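Local coordinates for AlkZ (Streptomyces sahachiroi, PDB 5UUJ), which belongs to the DNA glycosylase AlkZ-like family, which is grouped in the helix-turn-helix clan, at residues 7-12 with 256-261; 13-18 with 273-278; 279-284 with 321-326. One frame throughout, in Å; residues are numbered along the deposited sequence.

Overall arrangement
Contacts 1 and 2 share helix 9-19. Contact 1 sets its start (7-12) against the turn 256-261. Contact 2 sets its next turns (13-18) against 273-278. The centres of contacts 1 and 2 are about 11 Å apart. Contact 3 pairs 279-284 with 321-326 at the outer strand of the five-stranded sheet. Its centre is about 13 Å from that of contact 2 and 18 Å from that of contact 1. It only touches the helix, through R10, F13 and M17. R10 O lies 2.7 Å from C278 N, and Q11 NE2 lies 2.9 Å from T275 O, both probable hydrogen bonds. C278 SG packs on G325, and M17 packs on V322. All three lie on the same side of the chain's centre.

Contact 1: 7-12 with 256-261; sequences ASWRQV and DVEGRK
V257 places CG1 over one face of the W9 ring, 3.3 Å from the centroid of the six-membered ring, a CH-pi contact. V257 CG1 stands anti to its own backbone N (chi1 -169°), a setting that points the methyl at the indole. V12 CG2 touches the same methyl from the helix. R260 comes to the far rim of the indole. Its NH1 is 3.3 Å from W9 CH2, while CD lies at the ring edge in plane. The ring and guanidinium planes are 69° apart, so the two groups do not stack in parallel. The indole rim instead meets a face of the guanidinium.

E258 comes up obliquely at the pyrrole end of the indole, near CD1, on the V257 side. Its OE2 accepts from W9 N at 2.9 Å, nearly straight at 170°. The donor is on the anti side of the carboxylate, tilted out of its plane. Water 2 donates to the same oxygen and accepts from R10 N. Water 1 joins W9 NE1 to E258 O. A7 N donates to D256 O at 3.3 Å.

Further out, S8 is the N-cap of helix 9-19. S8 OG accepts from Q11 N at 3.1 Å, and Q11 OE1 accepts from S8 N, a capping box. In the type I' turn from V257 to R260, D256 OD1 accepts from G259 N, an Asx motif. A salt bridge to D298 holds R260 NH2. The first helical turn thus has both a side-chain cap and a carboxylate at its N-H groups. The helix dipole would probably favour that negative charge.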
ATOM      1  N   ALA A   7     -20.139  17.284   3.042  1.00 24.08           N
ATOM      2  CA  ALA A   7     -18.877  17.743   2.480  1.00 22.82           C
ATOM      3  C   ALA A   7     -18.883  17.492   0.983  1.00 22.18           C
ATOM      4  O   ALA A   7     -19.572  16.596   0.506  1.00 22.36           O
ATOM      5  CB  ALA A   7     -17.703  17.038   3.137  1.00 21.82           C
ATOM      6  N   SER A   8     -18.134  18.296   0.241  1.00 21.74           N
ATOM      7  CA  SER A   8     -17.974  18.072  -1.188  1.00 21.36           C
ATOM      8  C   SER A   8     -16.800  17.132  -1.420  1.00 20.09           C
ATOM      9  O   SER A   8     -15.979  16.928  -0.527  1.00 19.45           O
ATOM     10  CB  SER A   8     -17.748  19.389  -1.925  1.00 21.88           C
ATOM     11  OG  SER A   8     -16.477  19.923  -1.603  1.00 21.34           O
ATOM     12  N   TRP A   9     -16.713  16.566  -2.618  1.00 19.93           N
ATOM     13  CA  TRP A   9     -15.611  15.670  -2.934  1.00 18.97           C
ATOM     14  C   TRP A   9     -14.304  16.441  -3.036  1.00 18.44           C
ATOM     15  O   TRP A   9     -13.252  15.936  -2.651  1.00 17.60           O
ATOM     16  CB  TRP A   9     -15.884  14.903  -4.229  1.00 19.33           C
ATOM     17  CG  TRP A   9     -16.744  13.702  -4.002  1.00 19.70           C
ATOM     18  CD1 TRP A   9     -18.003  13.495  -4.475  1.00 20.82           C
ATOM     19  CD2 TRP A   9     -16.414  12.549  -3.217  1.00 19.22           C
ATOM     20  NE1 TRP A   9     -18.479  12.280  -4.041  1.00 21.13           N
ATOM     21  CE2 TRP A   9     -17.521  11.680  -3.267  1.00 20.18           C
ATOM     22  CE3 TRP A   9     -15.290  12.168  -2.479  1.00 18.25           C
ATOM     23  CZ2 TRP A   9     -17.537  10.453  -2.610  1.00 20.30           C
ATOM     24  CZ3 TRP A   9     -15.308  10.950  -1.826  1.00 18.28           C
ATOM     25  CH2 TRP A   9     -16.425  10.107  -1.897  1.00 19.34           C
ATOM     26  N   ARG A  10     -14.368  17.667  -3.541  1.00 19.13           N
ATOM     27  CA  ARG A  10     -13.164  18.479  -3.671  1.00 19.01           C
ATOM     28  C   ARG A  10     -12.645  18.924  -2.303  1.00 18.71           C
ATOM     29  O   ARG A  10     -11.451  19.152  -2.141  1.00 18.35           O
ATOM     30  CB  ARG A  10     -13.424  19.680  -4.575  1.00 20.21           C
ATOM     31  CG  ARG A  10     -13.426  19.301  -6.049  1.00 20.68           C
ATOM     32  CD  ARG A  10     -13.700  20.478  -6.960  1.00 22.15           C
ATOM     33  NE  ARG A  10     -12.602  21.439  -6.970  1.00 22.54           N
ATOM     34  CZ  ARG A  10     -12.507  22.454  -7.821  1.00 24.03           C
ATOM     35  NH1 ARG A  10     -13.441  22.644  -8.744  1.00 25.22           N
ATOM     36  NH2 ARG A  10     -11.472  23.278  -7.758  1.00 24.56           N
ATOM     37  N   GLN A  11     -13.532  19.035  -1.319  1.00 19.08           N
ATOM     38  CA  GLN A  11     -13.089  19.188   0.064  1.00 18.98           C
ATOM     39  C   GLN A  11     -12.334  17.939   0.506  1.00 17.89           C
ATOM     40  O   GLN A  11     -11.229  18.029   1.040  1.00 17.50           O
ATOM     41  CB  GLN A  11     -14.266  19.435   1.003  1.00 19.91           C
ATOM     42  CG  GLN A  11     -14.775  20.858   1.014  1.00 21.24           C
ATOM     43  CD  GLN A  11     -15.755  21.101   2.142  1.00 22.36           C
ATOM     44  OE1 GLN A  11     -16.829  20.496   2.186  1.00 22.64           O
ATOM     45  NE2 GLN A  11     -15.385  21.977   3.070  1.00 23.25           N
ATOM     46  N   VAL A  12     -12.942  16.777   0.278  1.00 17.59           N
ATOM     47  CA  VAL A  12     -12.349  15.502   0.665  1.00 16.81           C
ATOM     48  C   VAL A  12     -10.984  15.312   0.004  1.00 16.01           C
ATOM     49  O   VAL A  12     -10.029  14.898   0.658  1.00 15.49           O
ATOM     50  CB  VAL A  12     -13.282  14.320   0.304  1.00 16.98           C
ATOM     51  CG1 VAL A  12     -12.565  12.974   0.444  1.00 16.35           C
ATOM     52  CG2 VAL A  12     -14.528  14.346   1.184  1.00 17.92           C
ATOM     53  N   ASP A 256     -22.108  12.819   4.566  1.00 26.10           N
ATOM     54  CA  ASP A 256     -22.788  12.775   3.282  1.00 25.56           C
ATOM     55  C   ASP A 256     -21.935  13.507   2.251  1.00 25.51           C
ATOM     56  O   ASP A 256     -21.974  14.734   2.167  1.00 24.63           O
ATOM     57  CB  ASP A 256     -24.178  13.410   3.389  1.00 26.13           C
ATOM     58  CG  ASP A 256     -25.005  13.239   2.127  1.00 28.52           C
ATOM     59  OD1 ASP A 256     -24.442  12.880   1.071  1.00 29.93           O
ATOM     60  OD2 ASP A 256     -26.231  13.473   2.193  1.00 38.41           O
ATOM     61  N   VAL A 257     -21.162  12.752   1.477  1.00 19.89           N
ATOM     62  CA  VAL A 257     -20.292  13.344   0.467  1.00 19.34           C
ATOM     63  C   VAL A 257     -20.981  13.340  -0.894  1.00 20.51           C
ATOM     64  O   VAL A 257     -20.809  12.415  -1.688  1.00 23.20           O
ATOM     65  CB  VAL A 257     -18.947  12.601   0.366  1.00 19.65           C
ATOM     66  CG1 VAL A 257     -17.977  13.394  -0.489  1.00 18.77           C
ATOM     67  CG2 VAL A 257     -18.351  12.376   1.749  1.00 17.92           C
ATOM     68  N   GLU A 258     -21.759  14.389  -1.150  1.00 22.07           N
ATOM     69  CA  GLU A 258     -22.508  14.526  -2.396  1.00 25.31           C
ATOM     70  C   GLU A 258     -23.282  13.252  -2.729  1.00 25.46           C
ATOM     71  O   GLU A 258     -23.221  12.751  -3.851  1.00 28.43           O
ATOM     72  CB  GLU A 258     -21.567  14.897  -3.547  1.00 25.45           C
ATOM     73  CG  GLU A 258     -20.982  16.301  -3.419  1.00 31.42           C
ATOM     74  CD  GLU A 258     -20.109  16.696  -4.598  1.00 27.96           C
ATOM     75  OE1 GLU A 258     -20.569  16.579  -5.753  1.00 35.06           O
ATOM     76  OE2 GLU A 258     -18.961  17.126  -4.368  1.00 21.48           O
ATOM     77  N   GLY A 259     -23.999  12.730  -1.736  1.00 23.94           N
ATOM     78  CA  GLY A 259     -24.862  11.576  -1.926  1.00 24.80           C
ATOM     79  C   GLY A 259     -24.341  10.293  -1.303  1.00 23.79           C
ATOM     80  O   GLY A 259     -25.122   9.390  -1.000  1.00 25.29           O
ATOM     81  N   ARG A 260     -23.029  10.204  -1.114  1.00 23.47           N
ATOM     82  CA  ARG A 260     -22.423   8.994  -0.570  1.00 21.64           C
ATOM     83  C   ARG A 260     -22.247   9.085   0.942  1.00 21.17           C
ATOM     84  O   ARG A 260     -21.477   9.908   1.441  1.00 21.30           O
ATOM     85  CB  ARG A 260     -21.067   8.725  -1.232  1.00 20.52           C
ATOM     86  CG  ARG A 260     -20.432   7.399  -0.811  1.00 24.26           C
ATOM     87  CD  ARG A 260     -18.986   7.279  -1.278  1.00 24.53           C
ATOM     88  NE  ARG A 260     -18.879   7.186  -2.732  1.00 26.03           N
ATOM     89  CZ  ARG A 260     -17.734   7.036  -3.391  1.00 21.93           C
ATOM     90  NH1 ARG A 260     -16.587   6.959  -2.730  1.00 25.36           N
ATOM     91  NH2 ARG A 260     -17.735   6.962  -4.713  1.00 23.62           N
ATOM     92  N   LYS A 261     -22.960   8.229   1.665  1.00 24.20           N
ATOM     93  CA  LYS A 261     -22.783   8.121   3.105  1.00 23.95           C
ATOM     94  C   LYS A 261     -21.496   7.362   3.389  1.00 26.92           C
ATOM     95  O   LYS A 261     -21.320   6.231   2.936  1.00 26.63           O
ATOM     96  CB  LYS A 261     -23.976   7.420   3.754  1.00 25.22           C
ATOM     97  CG  LYS A 261     -25.312   8.103   3.502  1.00 34.22           C
ATOM     98  CD  LYS A 261     -25.345   9.516   4.078  1.00 38.45           C
ATOM     99  CE  LYS A 261     -26.720  10.157   3.922  1.00 36.44           C
ATOM    100  NZ  LYS A 261     -27.783   9.388   4.629  1.00 42.86           N
TER
HETATM  101  O   HOH W   1     -20.946  11.364  -4.794  1.00 32.08           O
HETATM  102  O   HOH W   2     -16.855  18.554  -5.246  1.00 21.29           O

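Contact 2: 13-18 with 273-278; sequences FAWRMQ and AATAPC
A14 turns its CB toward the 273-278 chain and meets it at three points. A276 O is 3.3 Å from A14 CB. T275 CG2 is 3.6 Å from the same methyl. C278 CB packs against it from farther along the chain and also lies 3.6 Å from A14 N. The small side chain lets the loop run close to the helix, with the CA atoms of A14 and C278 4.4 Å apart.

T275 splits its two branches between neighbours. CG2 goes to A14, while OG1 sits at the edge of the W15 ring, near its plane and 3.8 Å from W15 CD1. The two side chains cross at about a right angle. T275 OG1 bonds to E271 O and W15 NE1 to E271 OE1, so both polar groups are tied to helix 269-274.

C278 SG is anti to its backbone N (chi1 -171°). This carries the sulfur over to M17, where it lies 3.9 Å from SE of the selenomethionine. F13 CB touches C278 CB at 3.9 Å, but the ring turns off to V301 and Y290.

No hydrogen bond crosses between the two segments, and the contact rests on van der Waals contact of A14, T275, C278 and M17. The loop is anchored one turn earlier on the helix, by Q11 NE2 to T275 O and by backbone bonding of R10 with C278. It is a helix-on-loop packing: the chain leaving helix 269-274 lies along helix 9-19 before entering strand 281-284.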
ATOM      1  N   PHE A  13     -10.888  15.627  -1.284  1.00 16.14           N
ATOM      2  CA  PHE A  13      -9.636  15.454  -2.015  1.00 15.72           C
ATOM      3  C   PHE A  13      -8.528  16.314  -1.420  1.00 15.63           C
ATOM      4  O   PHE A  13      -7.402  15.848  -1.229  1.00 15.09           O
ATOM      5  CB  PHE A  13      -9.814  15.799  -3.496  1.00 16.34           C
ATOM      6  CG  PHE A  13     -10.792  14.916  -4.218  1.00 16.67           C
ATOM      7  CD1 PHE A  13     -11.027  13.616  -3.794  1.00 16.29           C
ATOM      8  CD2 PHE A  13     -11.480  15.389  -5.321  1.00 17.62           C
ATOM      9  CE1 PHE A  13     -11.926  12.806  -4.461  1.00 16.88           C
ATOM     10  CE2 PHE A  13     -12.381  14.581  -5.994  1.00 18.17           C
ATOM     11  CZ  PHE A  13     -12.603  13.290  -5.561  1.00 17.81           C
ATOM     12  N   ALA A  14      -8.852  17.571  -1.132  1.00 16.35           N
ATOM     13  CA  ALA A  14      -7.890  18.491  -0.539  1.00 19.27           C
ATOM     14  C   ALA A  14      -7.445  18.001   0.836  1.00 17.03           C
ATOM     15  O   ALA A  14      -6.264  18.068   1.176  1.00 16.07           O
ATOM     16  CB  ALA A  14      -8.482  19.884  -0.436  1.00 17.84           C
ATOM     17  N   TRP A  15      -8.395  17.507   1.623  1.00 16.25           N
ATOM     18  CA  TRP A  15      -8.092  17.021   2.961  1.00 16.19           C
ATOM     19  C   TRP A  15      -7.199  15.784   2.893  1.00 15.25           C
ATOM     20  O   TRP A  15      -6.216  15.678   3.628  1.00 15.16           O
ATOM     21  CB  TRP A  15      -9.377  16.704   3.726  1.00 16.75           C
ATOM     22  CG  TRP A  15      -9.114  16.232   5.120  1.00 17.07           C
ATOM     23  CD1 TRP A  15      -8.864  17.008   6.214  1.00 18.05           C
ATOM     24  CD2 TRP A  15      -9.062  14.873   5.571  1.00 16.72           C
ATOM     25  NE1 TRP A  15      -8.658  16.217   7.316  1.00 18.34           N
ATOM     26  CE2 TRP A  15      -8.773  14.902   6.949  1.00 17.52           C
ATOM     27  CE3 TRP A  15      -9.229  13.636   4.944  1.00 16.06           C
ATOM     28  CZ2 TRP A  15      -8.650  13.743   7.712  1.00 17.66           C
ATOM     29  CZ3 TRP A  15      -9.107  12.484   5.706  1.00 16.20           C
ATOM     30  CH2 TRP A  15      -8.821  12.547   7.073  1.00 16.98           C
ATOM     31  N   ARG A  16      -7.541  14.859   2.000  1.00 14.74           N
ATOM     32  CA  ARG A  16      -6.734  13.658   1.798  1.00 14.07           C
ATOM     33  C   ARG A  16      -5.306  14.019   1.399  1.00 13.80           C
ATOM     34  O   ARG A  16      -4.347  13.451   1.920  1.00 13.49           O
ATOM     35  CB  ARG A  16      -7.359  12.758   0.731  1.00 13.95           C
ATOM     36  CG  ARG A  16      -8.598  12.011   1.193  1.00 14.33           C
ATOM     37  CD  ARG A  16      -9.260  11.270   0.048  1.00 14.52           C
ATOM     38  NE  ARG A  16     -10.431  10.519   0.490  1.00 15.13           N
ATOM     39  CZ  ARG A  16     -11.280   9.900  -0.326  1.00 15.66           C
ATOM     40  NH1 ARG A  16     -11.096   9.940  -1.637  1.00 15.69           N
ATOM     41  NH2 ARG A  16     -12.318   9.245   0.172  1.00 16.44           N
HETATM   42  N   MSE A  17      -5.168  14.970   0.481  1.00 14.53           N
HETATM   43  CA  MSE A  17      -3.849  15.364   0.004  1.00 19.64           C
HETATM   44  C   MSE A  17      -3.036  16.056   1.090  1.00 15.59           C
HETATM   45  O   MSE A  17      -1.806  16.015   1.076  1.00 14.97           O
HETATM   46  CB  MSE A  17      -3.978  16.271  -1.215  1.00 16.53           C
HETATM   47  CG  MSE A  17      -4.336  15.511  -2.478  1.00 21.96           C
HETATM   48 SE   MSE A  17      -4.267  16.644  -4.056  1.00 29.98          SE
HETATM   49  CE  MSE A  17      -3.568  15.342  -5.326  1.00 30.97           C
ATOM     50  N   GLN A  18      -3.721  16.691   2.030  1.00 14.96           N
ATOM     51  CA  GLN A  18      -3.053  17.259   3.186  1.00 15.53           C
ATOM     52  C   GLN A  18      -2.546  16.127   4.077  1.00 15.02           C
ATOM     53  O   GLN A  18      -1.389  16.123   4.496  1.00 15.47           O
ATOM     54  CB  GLN A  18      -3.998  18.191   3.950  1.00 16.50           C
ATOM     55  CG  GLN A  18      -3.424  18.749   5.238  1.00 26.38           C
ATOM     56  CD  GLN A  18      -3.881  17.979   6.468  1.00 32.00           C
ATOM     57  OE1 GLN A  18      -3.068  17.402   7.193  1.00 35.59           O
ATOM     58  NE2 GLN A  18      -5.188  17.975   6.714  1.00 25.23           N
ATOM     59  N   ALA A 273     -14.498  19.859   7.348  1.00 19.88           N
ATOM     60  CA  ALA A 273     -15.517  20.854   7.023  1.00 20.78           C
ATOM     61  C   ALA A 273     -14.907  22.218   6.692  1.00 21.16           C
ATOM     62  O   ALA A 273     -15.481  22.990   5.923  1.00 21.57           O
ATOM     63  CB  ALA A 273     -16.505  20.990   8.176  1.00 22.18           C
ATOM     64  N   ALA A 274     -13.746  22.505   7.271  1.00 19.11           N
ATOM     65  CA  ALA A 274     -13.094  23.798   7.095  1.00 19.77           C
ATOM     66  C   ALA A 274     -12.109  23.795   5.928  1.00 19.26           C
ATOM     67  O   ALA A 274     -11.567  24.839   5.570  1.00 19.95           O
ATOM     68  CB  ALA A 274     -12.379  24.202   8.375  1.00 20.28           C
ATOM     69  N   THR A 275     -11.872  22.627   5.337  1.00 18.24           N
ATOM     70  CA  THR A 275     -10.912  22.514   4.240  1.00 17.76           C
ATOM     71  C   THR A 275     -11.488  23.098   2.953  1.00 18.17           C
ATOM     72  O   THR A 275     -12.621  22.796   2.576  1.00 18.29           O
ATOM     73  CB  THR A 275     -10.499  21.047   4.000  1.00 16.70           C
ATOM     74  OG1 THR A 275      -9.956  20.499   5.207  1.00 16.58           O
ATOM     75  CG2 THR A 275      -9.453  20.948   2.890  1.00 16.30           C
ATOM     76  N   ALA A 276     -10.702  23.941   2.290  1.00 18.63           N
ATOM     77  CA  ALA A 276     -11.121  24.553   1.037  1.00 19.28           C
ATOM     78  C   ALA A 276     -11.061  23.533  -0.100  1.00 18.45           C
ATOM     79  O   ALA A 276     -10.179  22.678  -0.109  1.00 17.50           O
ATOM     80  CB  ALA A 276     -10.251  25.757   0.716  1.00 20.27           C
ATOM     81  N   PRO A 277     -12.003  23.618  -1.058  1.00 19.00           N
ATOM     82  CA  PRO A 277     -12.048  22.686  -2.191  1.00 18.48           C
ATOM     83  C   PRO A 277     -10.710  22.547  -2.915  1.00 17.98           C
ATOM     84  O   PRO A 277     -10.003  23.532  -3.115  1.00 18.62           O
ATOM     85  CB  PRO A 277     -13.098  23.312  -3.116  1.00 19.78           C
ATOM     86  CG  PRO A 277     -13.985  24.068  -2.216  1.00 20.67           C
ATOM     87  CD  PRO A 277     -13.119  24.583  -1.104  1.00 20.37           C
ATOM     88  N   CYS A 278     -10.380  21.321  -3.304  1.00 17.02           N
ATOM     89  CA  CYS A 278      -9.100  21.024  -3.931  1.00 16.52           C
ATOM     90  C   CYS A 278      -8.904  21.786  -5.243  1.00 20.18           C
ATOM     91  O   CYS A 278      -9.802  21.826  -6.088  1.00 18.00           O
ATOM     92  CB  CYS A 278      -8.981  19.517  -4.185  1.00 18.67           C
ATOM     93  SG  CYS A 278      -7.343  18.957  -4.727  1.00 15.15           S
TER

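Contact 3: 279-284 with 321-326; sequences TGIRLL and VVKDGR
The D324 carboxylate is the flat group that meets the other segment. OD1 accepts from G280 N at 3.1 Å, met nearly along the C-O axis, with an angle of 142° at the hydrogen. D324 OD1 also lies 3.3 Å from T279 CA. OD2 forms a weak salt bridge with K323 NZ. D324 N returns a bond to G280 O, so residue and loop are joined by two bonds. Water 3 donates to G280 O and accepts from G325 N.

Beyond this the strands pair antiparallel. R282 and V322 form the hydrogen-bonded pair, with R282 N to V322 O and V322 N to R282 O both 2.8 Å. I281 with K323, and L283 with V321, are non-hydrogen-bonded pairs on one face. I281 CD1 presses on K323 CG at 3.5 Å, tighter than usual. L283 and V321 run alongside each other, with L283 CD2 to V321 CG2 3.7 Å. On the face of R282 and V322, L284 CD1 meets V322 CG2 at 3.7 Å. R282 bends at chi2 (72°) and turns off to a salt bridge with E23.

A type I' turn from K323 to R326 links strand 320-323 to strand 326-334. The backbone bond D324 N to G280 O continues the strand ladder into this turn, and the OD1 bond to G280 N adds to it. K323 and R10, both weak partners of OD2, would probably favour its negative charge.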
ATOM      1  N   THR A 279      -7.730  22.398  -5.389  1.00 19.34           N
ATOM      2  CA  THR A 279      -7.307  23.012  -6.645  1.00 21.20           C
ATOM      3  C   THR A 279      -5.851  22.658  -6.939  1.00 21.89           C
ATOM      4  O   THR A 279      -5.074  22.402  -6.021  1.00 26.58           O
ATOM      5  CB  THR A 279      -7.443  24.548  -6.621  1.00 21.37           C
ATOM      6  OG1 THR A 279      -6.649  25.084  -5.555  1.00 27.44           O
ATOM      7  CG2 THR A 279      -8.891  24.966  -6.433  1.00 20.75           C
ATOM      8  N   GLY A 280      -5.489  22.643  -8.219  1.00 21.23           N
ATOM      9  CA  GLY A 280      -4.100  22.507  -8.622  1.00 24.99           C
ATOM     10  C   GLY A 280      -3.759  21.187  -9.288  1.00 24.41           C
ATOM     11  O   GLY A 280      -4.589  20.282  -9.369  1.00 20.93           O
ATOM     12  N   ILE A 281      -2.519  21.090  -9.757  1.00 26.02           N
ATOM     13  CA  ILE A 281      -2.032  19.905 -10.454  1.00 24.54           C
ATOM     14  C   ILE A 281      -1.042  19.139  -9.587  1.00 21.60           C
ATOM     15  O   ILE A 281      -0.238  19.731  -8.867  1.00 26.73           O
ATOM     16  CB  ILE A 281      -1.347  20.274 -11.788  1.00 26.64           C
ATOM     17  CG1 ILE A 281      -2.278  21.116 -12.662  1.00 30.72           C
ATOM     18  CG2 ILE A 281      -0.898  19.021 -12.537  1.00 26.54           C
ATOM     19  CD1 ILE A 281      -3.570  20.431 -13.036  1.00 30.15           C
ATOM     20  N   ARG A 282      -1.106  17.816  -9.674  1.00 24.92           N
ATOM     21  CA  ARG A 282      -0.155  16.953  -8.993  1.00 21.02           C
ATOM     22  C   ARG A 282       0.204  15.785  -9.913  1.00 24.99           C
ATOM     23  O   ARG A 282      -0.675  15.174 -10.520  1.00 24.15           O
ATOM     24  CB  ARG A 282      -0.738  16.459  -7.666  1.00 27.46           C
ATOM     25  CG  ARG A 282       0.270  15.839  -6.720  1.00 26.55           C
ATOM     26  CD  ARG A 282       1.200  16.868  -6.089  1.00 29.20           C
ATOM     27  NE  ARG A 282       2.500  16.264  -5.795  1.00 33.29           N
ATOM     28  CZ  ARG A 282       3.211  16.460  -4.688  1.00 30.53           C
ATOM     29  NH1 ARG A 282       2.780  17.261  -3.722  1.00 28.56           N
ATOM     30  NH2 ARG A 282       4.375  15.843  -4.548  1.00 32.00           N
ATOM     31  N   LEU A 283       1.498  15.507 -10.037  1.00 14.75           N
ATOM     32  CA  LEU A 283       1.975  14.369 -10.814  1.00 14.61           C
ATOM     33  C   LEU A 283       2.443  13.266  -9.877  1.00 14.30           C
ATOM     34  O   LEU A 283       3.459  13.405  -9.199  1.00 17.55           O
ATOM     35  CB  LEU A 283       3.115  14.775 -11.755  1.00 15.36           C
ATOM     36  CG  LEU A 283       2.777  15.725 -12.906  1.00 17.03           C
ATOM     37  CD1 LEU A 283       4.004  15.956 -13.773  1.00 16.83           C
ATOM     38  CD2 LEU A 283       1.631  15.196 -13.745  1.00 16.54           C
ATOM     39  N   LEU A 284       1.689  12.174  -9.849  1.00 13.84           N
ATOM     40  CA  LEU A 284       1.987  11.051  -8.973  1.00 16.44           C
ATOM     41  C   LEU A 284       2.586   9.899  -9.767  1.00 18.39           C
ATOM     42  O   LEU A 284       2.207   9.662 -10.913  1.00 16.07           O
ATOM     43  CB  LEU A 284       0.719  10.592  -8.251  1.00 17.95           C
ATOM     44  CG  LEU A 284      -0.061  11.687  -7.517  1.00 18.40           C
ATOM     45  CD1 LEU A 284      -1.341  11.121  -6.923  1.00 21.59           C
ATOM     46  CD2 LEU A 284       0.788  12.336  -6.438  1.00 17.82           C
ATOM     47  N   VAL A 321      -1.949  12.033 -13.727  1.00 17.91           N
ATOM     48  CA  VAL A 321      -2.084  13.470 -13.575  1.00 15.44           C
ATOM     49  C   VAL A 321      -3.337  13.741 -12.758  1.00 17.17           C
ATOM     50  O   VAL A 321      -4.445  13.408 -13.184  1.00 21.52           O
ATOM     51  CB  VAL A 321      -2.192  14.182 -14.935  1.00 22.16           C
ATOM     52  CG1 VAL A 321      -2.189  15.698 -14.753  1.00 18.64           C
ATOM     53  CG2 VAL A 321      -1.066  13.745 -15.853  1.00 18.46           C
ATOM     54  N   VAL A 322      -3.162  14.333 -11.583  1.00 16.45           N
ATOM     55  CA  VAL A 322      -4.291  14.687 -10.732  1.00 18.13           C
ATOM     56  C   VAL A 322      -4.550  16.189 -10.806  1.00 21.70           C
ATOM     57  O   VAL A 322      -3.661  16.995 -10.533  1.00 22.87           O
ATOM     58  CB  VAL A 322      -4.046  14.270  -9.271  1.00 16.32           C
ATOM     59  CG1 VAL A 322      -5.276  14.553  -8.425  1.00 22.91           C
ATOM     60  CG2 VAL A 322      -3.691  12.793  -9.194  1.00 21.23           C
ATOM     61  N   LYS A 323      -5.771  16.553 -11.192  1.00 27.07           N
ATOM     62  CA  LYS A 323      -6.192  17.950 -11.242  1.00 22.60           C
ATOM     63  C   LYS A 323      -7.434  18.153 -10.383  1.00 20.92           C
ATOM     64  O   LYS A 323      -8.462  17.512 -10.600  1.00 25.35           O
ATOM     65  CB  LYS A 323      -6.471  18.390 -12.682  1.00 25.34           C
ATOM     66  CG  LYS A 323      -6.986  19.824 -12.789  1.00 28.97           C
ATOM     67  CD  LYS A 323      -6.935  20.344 -14.215  1.00 32.27           C
ATOM     68  CE  LYS A 323      -7.343  21.811 -14.287  1.00 36.09           C
ATOM     69  NZ  LYS A 323      -8.764  22.027 -13.891  1.00 34.82           N
ATOM     70  N   ASP A 324      -7.326  19.053  -9.410  1.00 19.66           N
ATOM     71  CA  ASP A 324      -8.399  19.313  -8.457  1.00 21.54           C
ATOM     72  C   ASP A 324      -8.825  18.030  -7.740  1.00 16.98           C
ATOM     73  O   ASP A 324      -9.989  17.879  -7.375  1.00 16.61           O
ATOM     74  CB  ASP A 324      -9.608  19.953  -9.154  1.00 22.00           C
ATOM     75  CG  ASP A 324      -9.253  21.243  -9.883  1.00 25.95           C
ATOM     76  OD1 ASP A 324      -8.188  21.826  -9.593  1.00 24.23           O
ATOM     77  OD2 ASP A 324     -10.042  21.678 -10.749  1.00 29.89           O
ATOM     78  N   GLY A 325      -7.880  17.111  -7.555  1.00 14.93           N
ATOM     79  CA  GLY A 325      -8.126  15.882  -6.820  1.00 14.34           C
ATOM     80  C   GLY A 325      -8.544  14.691  -7.670  1.00 14.45           C
ATOM     81  O   GLY A 325      -8.560  13.562  -7.184  1.00 14.13           O
ATOM     82  N   ARG A 326      -8.886  14.941  -8.932  1.00 18.70           N
ATOM     83  CA  ARG A 326      -9.352  13.891  -9.836  1.00 25.26           C
ATOM     84  C   ARG A 326      -8.281  13.503 -10.851  1.00 23.22           C
ATOM     85  O   ARG A 326      -7.515  14.349 -11.304  1.00 22.34           O
ATOM     86  CB  ARG A 326     -10.613  14.343 -10.578  1.00 21.04           C
ATOM     87  CG  ARG A 326     -11.819  14.556  -9.686  1.00 24.16           C
ATOM     88  CD  ARG A 326     -13.050  14.964 -10.486  1.00 23.58           C
ATOM     89  NE  ARG A 326     -13.496  13.912 -11.401  1.00 35.36           N
ATOM     90  CZ  ARG A 326     -13.228  13.866 -12.706  1.00 36.40           C
ATOM     91  NH1 ARG A 326     -12.515  14.821 -13.295  1.00 36.16           N
ATOM     92  NH2 ARG A 326     -13.687  12.856 -13.432  1.00 35.26           N
TER
HETATM   93  O   HOH W   3      -5.076  17.890  -7.433  1.00 21.32           O